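PDB 5VOL: putative esterase from Bacteroides intestinalis DSM 17393, which probably hydrolyses ferulic acid esters on arabinoxylan, as a carbohydrate esterase family 1 enzyme that also binds calcium. Local coordinates for residues L49-W54 with P87-N92; R63-D68 with Y256-L261; A145-Q150 with I191-V196; A158-S163 with A214-C219; A164-P169 with D227-F232. All blocks are in the same frame, centred on the assembly; numbering follows the deposited sequence.

Interaction 1: residues L49-W54 with P87-N92; sequences LLHGMW and PNAGGN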
# COMPACT_ATOMS: atom_id res chain seq x y z
N LEU C 49 -11.95 5.42 -20.68
CA LEU C 49 -11.21 4.27 -20.17
C LEU C 49 -11.31 3.10 -21.16
O LEU C 49 -12.34 2.45 -21.27
CB LEU C 49 -11.75 3.87 -18.80
CG LEU C 49 -11.09 2.72 -18.03
CD1 LEU C 49 -9.63 3.05 -17.74
CD2 LEU C 49 -11.84 2.51 -16.73
N LEU C 50 -10.20 2.82 -21.84
CA LEU C 50 -10.21 1.93 -23.01
C LEU C 50 -9.82 0.48 -22.70
O LEU C 50 -8.92 0.22 -21.88
CB LEU C 50 -9.25 2.50 -24.07
CG LEU C 50 -9.41 3.98 -24.43
CD1 LEU C 50 -8.43 4.38 -25.55
CD2 LEU C 50 -10.85 4.34 -24.84
N HIS C 51 -10.49 -0.46 -23.37
CA HIS C 51 -10.21 -1.89 -23.17
C HIS C 51 -9.09 -2.39 -24.06
O HIS C 51 -8.59 -1.67 -24.92
CB HIS C 51 -11.47 -2.74 -23.40
CG HIS C 51 -11.97 -2.71 -24.81
ND1 HIS C 51 -11.29 -3.31 -25.86
CD2 HIS C 51 -13.08 -2.16 -25.36
CE1 HIS C 51 -11.96 -3.12 -26.98
NE2 HIS C 51 -13.06 -2.43 -26.70
N GLY C 52 -8.69 -3.65 -23.84
CA GLY C 52 -7.59 -4.24 -24.57
C GLY C 52 -8.05 -5.02 -25.79
O GLY C 52 -9.25 -5.13 -26.05
N MET C 53 -7.10 -5.57 -26.54
CA MET C 53 -7.43 -6.41 -27.70
C MET C 53 -8.25 -7.63 -27.27
O MET C 53 -8.10 -8.12 -26.14
CB MET C 53 -6.15 -6.85 -28.40
CG MET C 53 -6.36 -7.45 -29.80
SD MET C 53 -4.79 -7.87 -30.58
CE MET C 53 -4.34 -9.34 -29.68
N TRP C 54 -9.13 -8.09 -28.16
CA TRP C 54 -10.05 -9.22 -27.91
C TRP C 54 -11.25 -8.85 -27.04
O TRP C 54 -12.26 -9.54 -27.05
CB TRP C 54 -9.33 -10.39 -27.24
CG TRP C 54 -8.36 -11.17 -28.06
CD1 TRP C 54 -6.99 -11.00 -28.11
CD2 TRP C 54 -8.65 -12.30 -28.90
NE1 TRP C 54 -6.43 -11.95 -28.95
CE2 TRP C 54 -7.43 -12.75 -29.44
CE3 TRP C 54 -9.83 -12.97 -29.25
CZ2 TRP C 54 -7.35 -13.85 -30.32
CZ3 TRP C 54 -9.76 -14.05 -30.12
CH2 TRP C 54 -8.53 -14.48 -30.64
N PRO C 87 -15.79 2.80 -24.92
CA PRO C 87 -16.46 2.45 -26.18
C PRO C 87 -16.05 1.05 -26.65
O PRO C 87 -14.97 0.59 -26.26
CB PRO C 87 -15.95 3.52 -27.15
CG PRO C 87 -14.54 3.85 -26.65
CD PRO C 87 -14.58 3.62 -25.13
N ASN C 88 -16.87 0.38 -27.47
CA ASN C 88 -16.42 -0.90 -28.02
C ASN C 88 -15.43 -0.66 -29.14
O ASN C 88 -15.75 -0.01 -30.13
CB ASN C 88 -17.59 -1.74 -28.53
CG ASN C 88 -17.15 -3.16 -28.95
OD1 ASN C 88 -16.16 -3.68 -28.44
ND2 ASN C 88 -17.89 -3.77 -29.87
N ALA C 89 -14.23 -1.19 -28.97
CA ALA C 89 -13.19 -1.09 -29.99
C ALA C 89 -12.60 -2.46 -30.26
O ALA C 89 -11.45 -2.57 -30.71
CB ALA C 89 -12.10 -0.12 -29.55
N GLY C 90 -13.35 -3.51 -29.95
CA GLY C 90 -12.78 -4.85 -30.04
C GLY C 90 -13.74 -5.98 -30.36
O GLY C 90 -14.70 -5.81 -31.09
N GLY C 91 -13.44 -7.15 -29.78
CA GLY C 91 -14.12 -8.39 -30.10
C GLY C 91 -13.13 -9.41 -30.65
O GLY C 91 -11.92 -9.14 -30.69
N ASN C 92 -13.62 -10.57 -31.06
CA ASN C 92 -12.78 -11.61 -31.67
C ASN C 92 -11.93 -11.04 -32.81
O ASN C 92 -12.45 -10.48 -33.76
CB ASN C 92 -13.65 -12.77 -32.18
CG ASN C 92 -12.82 -13.96 -32.68
OD1 ASN C 92 -11.93 -13.81 -33.51
ND2 ASN C 92 -13.13 -15.14 -32.17
O HOH W 1 -12.29 0.92 -25.30

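Interaction 2: residues R63-D68 with Y256-L261; sequences RGHVKD and YWHSAL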
# COMPACT_ATOMS: atom_id res chain seq x y z
N ARG C 63 -15.23 -6.71 -14.92
CA ARG C 63 -14.04 -7.30 -14.30
C ARG C 63 -13.19 -6.23 -13.60
O ARG C 63 -12.48 -6.52 -12.64
CB ARG C 63 -13.21 -8.07 -15.34
CG ARG C 63 -11.92 -8.71 -14.78
CD ARG C 63 -12.21 -9.74 -13.67
NE ARG C 63 -11.00 -10.27 -13.02
CZ ARG C 63 -10.37 -9.69 -11.99
NH1 ARG C 63 -10.80 -8.55 -11.47
NH2 ARG C 63 -9.29 -10.27 -11.46
N GLY C 64 -13.23 -5.00 -14.11
CA GLY C 64 -12.51 -3.90 -13.51
C GLY C 64 -13.22 -3.41 -12.26
O GLY C 64 -12.60 -2.76 -11.42
N HIS C 65 -14.50 -3.74 -12.14
CA HIS C 65 -15.35 -3.26 -11.04
C HIS C 65 -15.29 -1.74 -10.86
O HIS C 65 -15.22 -1.24 -9.72
CB HIS C 65 -14.97 -3.97 -9.73
CG HIS C 65 -15.02 -5.46 -9.82
ND1 HIS C 65 -16.18 -6.16 -10.07
CD2 HIS C 65 -14.04 -6.39 -9.72
CE1 HIS C 65 -15.92 -7.45 -10.12
NE2 HIS C 65 -14.62 -7.62 -9.90
N VAL C 66 -15.34 -1.01 -11.98
CA VAL C 66 -15.19 0.44 -11.92
C VAL C 66 -16.21 1.09 -10.98
O VAL C 66 -15.86 2.01 -10.26
CB VAL C 66 -15.31 1.10 -13.32
CG1 VAL C 66 -15.17 2.62 -13.21
CG2 VAL C 66 -14.23 0.57 -14.21
N LYS C 67 -17.45 0.62 -10.98
CA LYS C 67 -18.44 1.22 -10.09
C LYS C 67 -18.02 1.11 -8.61
O LYS C 67 -18.12 2.07 -7.85
CB LYS C 67 -19.81 0.58 -10.29
CG LYS C 67 -20.80 0.91 -9.15
CD LYS C 67 -22.24 0.57 -9.52
CE LYS C 67 -23.12 0.39 -8.27
NZ LYS C 67 -23.19 1.62 -7.41
N ASP C 68 -17.57 -0.08 -8.21
CA ASP C 68 -17.22 -0.32 -6.81
C ASP C 68 -16.00 0.48 -6.38
O ASP C 68 -15.93 0.95 -5.25
CB ASP C 68 -16.99 -1.82 -6.56
CG ASP C 68 -18.25 -2.63 -6.73
OD1 ASP C 68 -19.34 -2.03 -6.60
OD2 ASP C 68 -18.16 -3.84 -7.00
N TYR C 256 -3.85 -6.75 -12.23
CA TYR C 256 -3.02 -5.58 -12.45
C TYR C 256 -3.85 -4.35 -12.84
O TYR C 256 -3.56 -3.24 -12.42
CB TYR C 256 -1.96 -5.85 -13.54
CG TYR C 256 -0.76 -4.94 -13.39
CD1 TYR C 256 0.26 -5.27 -12.49
CD2 TYR C 256 -0.66 -3.75 -14.10
CE1 TYR C 256 1.37 -4.43 -12.32
CE2 TYR C 256 0.44 -2.90 -13.92
CZ TYR C 256 1.45 -3.25 -13.03
OH TYR C 256 2.55 -2.44 -12.85
N TRP C 257 -4.89 -4.55 -13.65
CA TRP C 257 -5.62 -3.43 -14.24
C TRP C 257 -6.68 -2.93 -13.27
O TRP C 257 -6.89 -1.73 -13.16
CB TRP C 257 -6.23 -3.85 -15.59
CG TRP C 257 -5.13 -4.24 -16.55
CD1 TRP C 257 -3.91 -3.65 -16.66
CD2 TRP C 257 -5.12 -5.36 -17.46
NE1 TRP C 257 -3.14 -4.31 -17.59
CE2 TRP C 257 -3.87 -5.36 -18.09
CE3 TRP C 257 -6.05 -6.34 -17.79
CZ2 TRP C 257 -3.51 -6.32 -19.06
CZ3 TRP C 257 -5.70 -7.29 -18.76
CH2 TRP C 257 -4.45 -7.27 -19.38
N HIS C 258 -7.30 -3.83 -12.52
CA HIS C 258 -8.19 -3.39 -11.45
C HIS C 258 -7.44 -2.59 -10.36
O HIS C 258 -7.87 -1.51 -9.95
CB HIS C 258 -8.90 -4.59 -10.82
CG HIS C 258 -9.44 -4.32 -9.45
ND1 HIS C 258 -8.76 -4.66 -8.29
CD2 HIS C 258 -10.59 -3.74 -9.04
CE1 HIS C 258 -9.47 -4.29 -7.24
NE2 HIS C 258 -10.59 -3.73 -7.67
N SER C 259 -6.31 -3.11 -9.90
CA SER C 259 -5.54 -2.41 -8.88
C SER C 259 -4.99 -1.08 -9.44
O SER C 259 -4.84 -0.11 -8.69
CB SER C 259 -4.41 -3.30 -8.35
OG SER C 259 -3.47 -3.61 -9.36
N ALA C 260 -4.74 -1.02 -10.75
CA ALA C 260 -4.28 0.22 -11.38
C ALA C 260 -5.29 1.35 -11.22
O ALA C 260 -4.92 2.53 -11.11
CB ALA C 260 -3.97 -0.03 -12.89
N LEU C 261 -6.57 1.01 -11.19
CA LEU C 261 -7.62 2.02 -11.00
C LEU C 261 -7.44 2.83 -9.73
O LEU C 261 -7.77 4.01 -9.70
CB LEU C 261 -9.00 1.37 -10.95
CG LEU C 261 -9.63 1.05 -12.29
CD1 LEU C 261 -10.99 0.41 -12.04
CD2 LEU C 261 -9.79 2.33 -13.12

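Interaction 3: residues A145-Q150 with I191-V196; sequences ATNYGQ and IENSCV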
# COMPACT_ATOMS: atom_id res chain seq x y z
N ALA C 145 -4.67 5.19 -25.65
CA ALA C 145 -4.72 6.32 -24.74
C ALA C 145 -3.49 7.22 -24.92
O ALA C 145 -3.59 8.43 -25.03
CB ALA C 145 -4.83 5.82 -23.29
N THR C 146 -2.32 6.60 -24.97
CA THR C 146 -1.07 7.32 -25.05
C THR C 146 -0.94 8.10 -26.37
O THR C 146 -0.61 9.28 -26.37
CB THR C 146 0.12 6.36 -24.89
OG1 THR C 146 0.08 5.78 -23.57
CG2 THR C 146 1.44 7.08 -25.06
N ASN C 147 -1.23 7.44 -27.50
CA ASN C 147 -1.06 8.11 -28.79
C ASN C 147 -2.14 9.18 -29.01
O ASN C 147 -1.88 10.20 -29.63
CB ASN C 147 -1.06 7.09 -29.95
CG ASN C 147 -0.53 7.68 -31.26
OD1 ASN C 147 -1.17 7.56 -32.30
ND2 ASN C 147 0.64 8.33 -31.20
N TYR C 148 -3.34 8.97 -28.47
CA TYR C 148 -4.36 10.01 -28.49
C TYR C 148 -3.86 11.24 -27.74
O TYR C 148 -4.06 12.39 -28.17
CB TYR C 148 -5.67 9.54 -27.85
CG TYR C 148 -6.63 8.75 -28.73
CD1 TYR C 148 -6.25 8.25 -29.96
CD2 TYR C 148 -7.94 8.53 -28.30
CE1 TYR C 148 -7.17 7.52 -30.76
CE2 TYR C 148 -8.85 7.81 -29.07
CZ TYR C 148 -8.47 7.32 -30.30
OH TYR C 148 -9.41 6.60 -31.02
N GLY C 149 -3.24 11.00 -26.59
CA GLY C 149 -2.73 12.10 -25.78
C GLY C 149 -1.58 12.79 -26.50
O GLY C 149 -1.41 14.00 -26.39
N GLN C 150 -0.81 12.01 -27.25
CA GLN C 150 0.32 12.54 -27.98
C GLN C 150 -0.13 13.42 -29.16
O GLN C 150 0.41 14.51 -29.38
CB GLN C 150 1.20 11.39 -28.48
CG GLN C 150 2.03 10.69 -27.38
CD GLN C 150 2.84 9.53 -27.93
OE1 GLN C 150 2.40 8.84 -28.85
NE2 GLN C 150 4.04 9.32 -27.38
N ILE C 191 2.38 -0.02 -35.48
CA ILE C 191 3.75 0.31 -35.86
C ILE C 191 3.87 1.74 -36.36
O ILE C 191 4.79 2.47 -35.96
CB ILE C 191 4.26 -0.66 -36.94
CG1 ILE C 191 4.35 -2.07 -36.37
CG2 ILE C 191 5.62 -0.20 -37.46
CD1 ILE C 191 4.54 -3.15 -37.42
N GLU C 192 2.95 2.15 -37.23
CA GLU C 192 2.99 3.49 -37.80
C GLU C 192 2.76 4.53 -36.72
O GLU C 192 3.26 5.66 -36.81
CB GLU C 192 1.95 3.65 -38.92
CG GLU C 192 2.11 2.64 -40.07
CD GLU C 192 0.96 2.68 -41.08
OE1 GLU C 192 0.01 3.49 -40.90
OE2 GLU C 192 0.99 1.89 -42.05
N ASN C 193 2.01 4.16 -35.69
CA ASN C 193 1.69 5.13 -34.64
C ASN C 193 2.41 4.83 -33.33
O ASN C 193 1.89 5.12 -32.24
CB ASN C 193 0.17 5.17 -34.43
CG ASN C 193 -0.55 5.86 -35.59
OD1 ASN C 193 -1.22 5.21 -36.41
ND2 ASN C 193 -0.40 7.16 -35.67
N SER C 194 3.61 4.26 -33.44
CA SER C 194 4.42 3.91 -32.29
C SER C 194 4.48 5.06 -31.29
O SER C 194 4.78 6.20 -31.66
CB SER C 194 5.83 3.52 -32.71
OG SER C 194 6.67 3.33 -31.58
N CYS C 195 4.16 4.76 -30.04
CA CYS C 195 4.17 5.77 -28.99
C CYS C 195 5.61 6.13 -28.68
O CYS C 195 5.92 7.27 -28.37
CB CYS C 195 3.45 5.26 -27.73
SG CYS C 195 1.67 5.04 -27.99
N VAL C 196 6.48 5.13 -28.76
CA VAL C 196 7.90 5.32 -28.53
C VAL C 196 8.50 6.21 -29.61
O VAL C 196 9.12 7.23 -29.30
CB VAL C 196 8.63 3.98 -28.49
CG1 VAL C 196 10.13 4.20 -28.30
CG2 VAL C 196 8.06 3.10 -27.36

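Interaction 4: residues A158-S163 with A214-C219; sequences AVYAMS and AWFVDC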
# COMPACT_ATOMS: atom_id res chain seq x y z
N ALA C 158 -4.46 14.64 -19.05
CA ALA C 158 -3.77 13.54 -18.40
C ALA C 158 -3.96 12.20 -19.12
O ALA C 158 -5.05 11.91 -19.60
CB ALA C 158 -4.24 13.41 -16.95
N VAL C 159 -2.90 11.39 -19.14
CA VAL C 159 -2.93 10.04 -19.69
C VAL C 159 -2.41 9.02 -18.66
O VAL C 159 -1.33 9.20 -18.10
CB VAL C 159 -2.06 9.93 -20.97
CG1 VAL C 159 -2.04 8.48 -21.49
CG2 VAL C 159 -2.57 10.88 -22.06
N TYR C 160 -3.18 7.96 -18.43
CA TYR C 160 -2.73 6.88 -17.56
C TYR C 160 -2.68 5.60 -18.40
O TYR C 160 -3.71 5.04 -18.74
CB TYR C 160 -3.67 6.69 -16.36
CG TYR C 160 -3.11 5.79 -15.28
CD1 TYR C 160 -3.05 4.41 -15.44
CD2 TYR C 160 -2.64 6.33 -14.08
CE1 TYR C 160 -2.53 3.58 -14.43
CE2 TYR C 160 -2.12 5.52 -13.07
CZ TYR C 160 -2.07 4.15 -13.25
OH TYR C 160 -1.56 3.36 -12.25
N ALA C 161 -1.47 5.14 -18.70
CA ALA C 161 -1.25 4.01 -19.59
C ALA C 161 -0.95 2.72 -18.82
O ALA C 161 0.10 2.65 -18.18
CB ALA C 161 -0.10 4.33 -20.53
N MET C 162 -1.84 1.72 -18.87
CA MET C 162 -1.64 0.45 -18.14
C MET C 162 -1.16 -0.66 -19.05
O MET C 162 -1.84 -0.98 -20.02
CB MET C 162 -2.94 -0.03 -17.49
CG MET C 162 -3.73 1.01 -16.72
SD MET C 162 -5.35 0.33 -16.37
CE MET C 162 -6.10 1.74 -15.57
N SER C 163 -0.01 -1.27 -18.72
CA SER C 163 0.52 -2.40 -19.47
C SER C 163 0.42 -2.14 -20.97
O SER C 163 -0.06 -2.99 -21.73
CB SER C 163 -0.25 -3.67 -19.12
OG SER C 163 -0.46 -3.79 -17.72
N ALA C 214 -0.14 15.53 -18.40
CA ALA C 214 0.39 14.74 -17.29
C ALA C 214 0.38 13.27 -17.69
O ALA C 214 -0.65 12.78 -18.14
CB ALA C 214 -0.43 14.95 -16.02
N TRP C 215 1.51 12.58 -17.51
CA TRP C 215 1.65 11.18 -17.93
C TRP C 215 1.94 10.23 -16.77
O TRP C 215 2.75 10.53 -15.90
CB TRP C 215 2.78 11.05 -18.96
CG TRP C 215 2.68 12.01 -20.11
CD1 TRP C 215 3.17 13.29 -20.15
CD2 TRP C 215 2.10 11.77 -21.41
NE1 TRP C 215 2.92 13.85 -21.38
CE2 TRP C 215 2.26 12.94 -22.17
CE3 TRP C 215 1.46 10.67 -21.99
CZ2 TRP C 215 1.80 13.06 -23.49
CZ3 TRP C 215 1.00 10.78 -23.31
CH2 TRP C 215 1.17 11.98 -24.04
N PHE C 216 1.29 9.07 -16.78
CA PHE C 216 1.53 8.03 -15.77
C PHE C 216 1.61 6.69 -16.50
O PHE C 216 0.67 6.29 -17.18
CB PHE C 216 0.39 8.04 -14.74
CG PHE C 216 0.75 7.42 -13.40
CD1 PHE C 216 1.10 6.08 -13.30
CD2 PHE C 216 0.72 8.20 -12.24
CE1 PHE C 216 1.41 5.51 -12.06
CE2 PHE C 216 1.02 7.64 -11.00
CZ PHE C 216 1.38 6.29 -10.90
N VAL C 217 2.75 6.01 -16.38
CA VAL C 217 2.96 4.71 -17.02
C VAL C 217 3.12 3.61 -15.96
O VAL C 217 3.97 3.70 -15.07
CB VAL C 217 4.19 4.76 -17.93
CG1 VAL C 217 4.49 3.37 -18.51
CG2 VAL C 217 3.96 5.80 -19.04
N ASP C 218 2.30 2.57 -16.08
CA ASP C 218 2.16 1.55 -15.04
C ASP C 218 2.17 0.16 -15.68
O ASP C 218 1.23 -0.17 -16.40
CB ASP C 218 0.86 1.79 -14.27
CG ASP C 218 0.66 0.86 -13.10
OD1 ASP C 218 1.60 0.16 -12.67
OD2 ASP C 218 -0.49 0.86 -12.58
N CYS C 219 3.21 -0.64 -15.44
CA CYS C 219 3.39 -1.94 -16.12
C CYS C 219 4.14 -2.95 -15.26
O CYS C 219 5.16 -2.61 -14.64
CB CYS C 219 4.12 -1.75 -17.45
SG CYS C 219 4.27 -3.26 -18.48

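Interaction 5: residues A164-P169 with D227-F232; sequences ALMSIP and DRNIEF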
# COMPACT_ATOMS: atom_id res chain seq x y z
N ALA C 164 0.84 -0.94 -21.38
CA ALA C 164 0.40 -0.36 -22.65
C ALA C 164 1.09 -0.98 -23.86
O ALA C 164 2.26 -1.34 -23.79
CB ALA C 164 0.61 1.14 -22.65
N LEU C 165 0.36 -1.08 -24.96
CA LEU C 165 0.96 -1.47 -26.23
C LEU C 165 1.59 -0.23 -26.87
O LEU C 165 1.02 0.36 -27.78
CB LEU C 165 -0.09 -2.09 -27.16
CG LEU C 165 0.36 -2.65 -28.51
CD1 LEU C 165 1.22 -3.90 -28.31
CD2 LEU C 165 -0.86 -2.95 -29.38
N MET C 166 2.74 0.18 -26.34
CA MET C 166 3.40 1.40 -26.78
C MET C 166 3.95 1.22 -28.19
O MET C 166 4.08 2.18 -28.95
CB MET C 166 4.54 1.77 -25.82
CG MET C 166 4.07 2.18 -24.42
SD MET C 166 2.83 3.49 -24.45
CE MET C 166 2.92 4.08 -22.73
N SER C 167 4.32 -0.01 -28.50
CA SER C 167 4.73 -0.43 -29.84
C SER C 167 4.70 -1.94 -29.85
O SER C 167 4.53 -2.55 -28.79
CB SER C 167 6.13 0.09 -30.19
OG SER C 167 7.13 -0.42 -29.31
N ILE C 168 4.87 -2.55 -31.02
CA ILE C 168 4.91 -4.01 -31.10
C ILE C 168 6.11 -4.57 -30.37
O ILE C 168 7.23 -4.16 -30.63
CB ILE C 168 4.95 -4.50 -32.57
CG1 ILE C 168 3.81 -3.89 -33.37
CG2 ILE C 168 4.92 -6.02 -32.61
CD1 ILE C 168 2.43 -4.33 -32.92
N PRO C 169 5.88 -5.52 -29.45
CA PRO C 169 6.98 -6.15 -28.70
C PRO C 169 7.88 -6.97 -29.61
O PRO C 169 7.40 -7.49 -30.62
CB PRO C 169 6.25 -7.06 -27.70
CG PRO C 169 4.93 -7.34 -28.33
CD PRO C 169 4.57 -6.11 -29.12
N ASP C 227 9.22 -4.23 -21.66
CA ASP C 227 10.37 -3.66 -22.35
C ASP C 227 10.01 -2.44 -23.21
O ASP C 227 10.77 -1.46 -23.25
CB ASP C 227 11.06 -4.74 -23.20
CG ASP C 227 11.94 -5.67 -22.36
OD1 ASP C 227 12.00 -5.48 -21.12
OD2 ASP C 227 12.56 -6.59 -22.94
N ARG C 228 8.85 -2.47 -23.87
CA ARG C 228 8.43 -1.32 -24.67
C ARG C 228 8.00 -0.14 -23.80
O ARG C 228 8.15 1.02 -24.19
CB ARG C 228 7.27 -1.69 -25.60
CG ARG C 228 7.64 -2.67 -26.70
CD ARG C 228 8.82 -2.19 -27.51
NE ARG C 228 8.97 -2.95 -28.75
CZ ARG C 228 10.13 -3.17 -29.36
NH1 ARG C 228 11.26 -2.69 -28.85
NH2 ARG C 228 10.16 -3.88 -30.49
N ASN C 229 7.42 -0.42 -22.64
CA ASN C 229 7.00 0.66 -21.74
C ASN C 229 8.23 1.33 -21.15
O ASN C 229 8.25 2.54 -20.92
CB ASN C 229 6.07 0.14 -20.65
CG ASN C 229 4.64 0.05 -21.11
OD1 ASN C 229 3.94 1.06 -21.17
ND2 ASN C 229 4.21 -1.15 -21.50
N ILE C 230 9.27 0.53 -20.93
CA ILE C 230 10.54 1.05 -20.47
C ILE C 230 11.13 1.99 -21.51
O ILE C 230 11.60 3.09 -21.17
CB ILE C 230 11.53 -0.09 -20.15
CG1 ILE C 230 11.14 -0.77 -18.82
CG2 ILE C 230 12.95 0.44 -20.11
CD1 ILE C 230 11.96 -2.03 -18.48
N GLU C 231 11.09 1.58 -22.78
CA GLU C 231 11.62 2.43 -23.84
C GLU C 231 10.84 3.73 -23.93
O GLU C 231 11.41 4.80 -24.17
CB GLU C 231 11.56 1.72 -25.21
CG GLU C 231 12.43 0.49 -25.32
CD GLU C 231 12.17 -0.24 -26.64
OE1 GLU C 231 11.89 0.44 -27.66
OE2 GLU C 231 12.22 -1.48 -26.65
N PHE C 232 9.53 3.65 -23.77
CA PHE C 232 8.73 4.86 -23.78
C PHE C 232 9.14 5.78 -22.63
O PHE C 232 9.34 6.99 -22.82
CB PHE C 232 7.24 4.53 -23.67
CG PHE C 232 6.36 5.73 -23.52
CD1 PHE C 232 5.90 6.41 -24.63
CD2 PHE C 232 6.01 6.19 -22.26
CE1 PHE C 232 5.08 7.52 -24.49
CE2 PHE C 232 5.20 7.30 -22.11
CZ PHE C 232 4.74 7.96 -23.22
O HOH W 2 2.11 0.80 -19.42

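Interaction 1: residues L49-W54 with P87-N92
His51 turns its imidazole straight at the loop that follows strand 83-87. Its CG sits between the backbone N and the carbonyl carbon (chi1 65°), which turns the ring toward the backbone of residues 88-90. Ala89 N donates to His51 NE2 at 2.8 Å, tilted a little from the ring plane, with an N-H...N angle of 161°. At the other end of the ring His51 ND1 donates to Gly52 O at 2.7 Å. Two bonds thus fix the rotation of the imidazole and mark NE2 as the unprotonated nitrogen. Gly90 N lies at the ring edge, 3.3 Å from His51 CE1; a CB on Gly90 would clash with that carbon. The amide of Asn88 closes an Asx turn onto Gly90 N and shapes this bend. A water bridges His51 N and Pro87 O. The Trp54 ring runs alongside the Asn92 amide, their planes 56° apart, and Trp54 CZ3 is 4.0 Å from Asn92 CG. Asn92 OD1 accepts from His94 N. Leu50 CD2 meets Pro87 CD at 3.8 Å. These loops leave adjacent parallel strands 46-50 and 83-87 of the alpha/beta-hydrolase sheet. Helix 108-123 packs on Pro87 and Ala89, and helix 59-62 on Leu49 and His51.

Interaction 2: residues R63-D68 with Y256-L261
Arg63 reaches alongside helix 254-271, and its NH1 lies 4.4 Å from His258 CB. The guanidinium is bound by charge to Glu255, one turn before His258, and to Asp68 of a second subunit. Gly64 comes next and brings the backbones closest, its CA 4.8 Å from that of His258. Gly64 O meets His258 CD2 at 3.3 Å, in the plane of the imidazole and at its edge. The His258 ring reaches this oxygen because its CG is anti to the backbone N (chi1 160°). Leu261 CD1 touches the same oxygen from one turn farther on, at 3.6 Å. Both segments belong to the alpha/beta-hydrolase fold: the turn leads into helix 66-76, and the C-terminal helix 254-271 follows the last strand of the sheet. His65 is the N-cap residue of helix 66-76. His65 CD2, at the edge of its ring, lies 4.4 Å from His258 CD2. Its NE2 is hydrogen-bonded to His65 of the second subunit, while His258 NE2 is bonded to Glu255 of that subunit. The two histidines therefore belong to a subunit interface as well as to this contact. Val66, in the first turn of the helix, brings CG2 to within 3.9 Å of Leu261 CD1. These two side chains cross at about a right angle, and Trp60 of helix 59-62 packs against both.

Interaction 3: residues A145-Q150 with I191-V196
Gln150 reaches from helix 140-151 to the start of helix 195-200. Its chain is extended beyond CG (chi2 178°), which carries the amide to the backbone of Cys195. Gln150 NE2 donates to Cys195 O at 3.0 Å, and the bond is almost straight, 173° at the hydrogen. The oxygen lies in the plane of the Gln150 amide. The other end of that amide is held too: Asn147 ND2 donates to Gln150 OE1 at 3.0 Å, in the carbonyl plane. These two bonds fix which way round the Gln150 amide sits. With an alanine here both ends of the amide would be gone, which is likely to leave Cys195 O and Asn147 ND2 without these partners. Helix 140-151 probably is the helix that follows the nucleophile elbow in alpha/beta hydrolases. Asn147 has its CG anti to the backbone N (chi1 -165°). Asn147 OD1 accepts from Arg151 and lies 3.5 Å from Asn193 CB. Cys195 SG rests against Thr146, with SG to CG2 at 3.6 Å. Thr146 OG1 turns back to Gly142 O, which gives the sulfur the methyl side of the threonine. Phe232 of helix 226-238 packs on Thr146, Gln150 and Cys195.

Interaction 4: residues A158-S163 with A214-C219
Strands 158-162 and 214-218 run parallel, their axes 6° from each other and 4.7 Å apart at the closest, joined by backbone bonds from Val159 through Ser163. The Tyr160 and Phe216 rings run alongside each other in an offset stack, centroids 4.6 Å apart and planes at 18°. Both have CG anti to the backbone N (chi1 -168° for Tyr160), which lays them on one face of the sheet. Tyr160 CE2 lies over the Phe216 face, 3.3 Å from CD1. Tyr160 OH donates to Asp218 OD2 at 2.7 Å, from above the nearly perpendicular carboxylate plane. Asp218 OD2 also pairs with Arg248, probably balancing this buried charge. A phenylalanine in place of Tyr160 would lack the hydroxyl and would probably leave Asp218 OD2 without this partner. On the other face Val159 CB packs on Trp215 CE3 at 3.7 Å. Past the strand end Ser163 touches Asp223 and His252, which with Ser139 form a probable catalytic triad, at the carboxyl ends of parallel strands as in alpha/beta hydrolases.

Interaction 5: residues A164-P169 with D227-F232
Ile168 O is gripped by two nitrogens of Arg228, approaching side-on. Arg228 NE donates to Ile168 O at 2.8 Å, and Arg228 NH2 to the same oxygen at 2.9 Å. The oxygen lies in the guanidinium plane, but NE stands 45° out of the carbonyl plane while NH2 is within it. The arginine chain bends at chi2 (-54°), which folds it over the loop and past Ser167. On its far side Arg228 NH1 makes a salt bridge to Glu231 OE2 at 2.7 Å, one turn along the same helix. With both sides held, the guanidinium is unlikely to turn. Asn229 supplies a second anchor: its ND2 donates to Ala164 O at 3.0 Å, on a lone pair, and also to Leu225 O. Asn229 OD1 lies 3.4 Å from Met166 CG, the two side chains crossing at about a right angle. Met166 then lays its methyl over one face of Phe232, with CE 3.9 Å from the ring centroid in a CH-pi contact. The sulfur is also over that face, giving a Met-aromatic contact. Thr146 of helix 140-151 packs on both Met166 and Phe232. The loop after strand 158-162 is thus tied to helix 226-238, which follows strand 214-218. This is helix-to-loop packing at the carboxyl edge of an alpha/beta-hydrolase sheet, near the probable triad.

Interaction 4 joins two neighbouring strands of the mixed sheet. Interaction 1 starts two strands away, where strands 46-50 and 83-87 end, with its centre about 18 Å from that of interaction 4. Interactions 3 and 5 are close neighbours, centres about 10 Å apart. They touch: Thr146 packs on Met166 and Phe232, and Cys195 N probably bonds to Met166 O. Interaction 2 lies about 24 Å from interaction 3, across the chain's centre, yet touches interaction 4 through Trp257 and Ser163. Along the chain interaction 1 crosses interaction 2 and closes before 3, 4 and 5 open. Those three cross one another between the segments of interaction 2. Distant parts of the sequence thus pack round one sheet, near the probable triad.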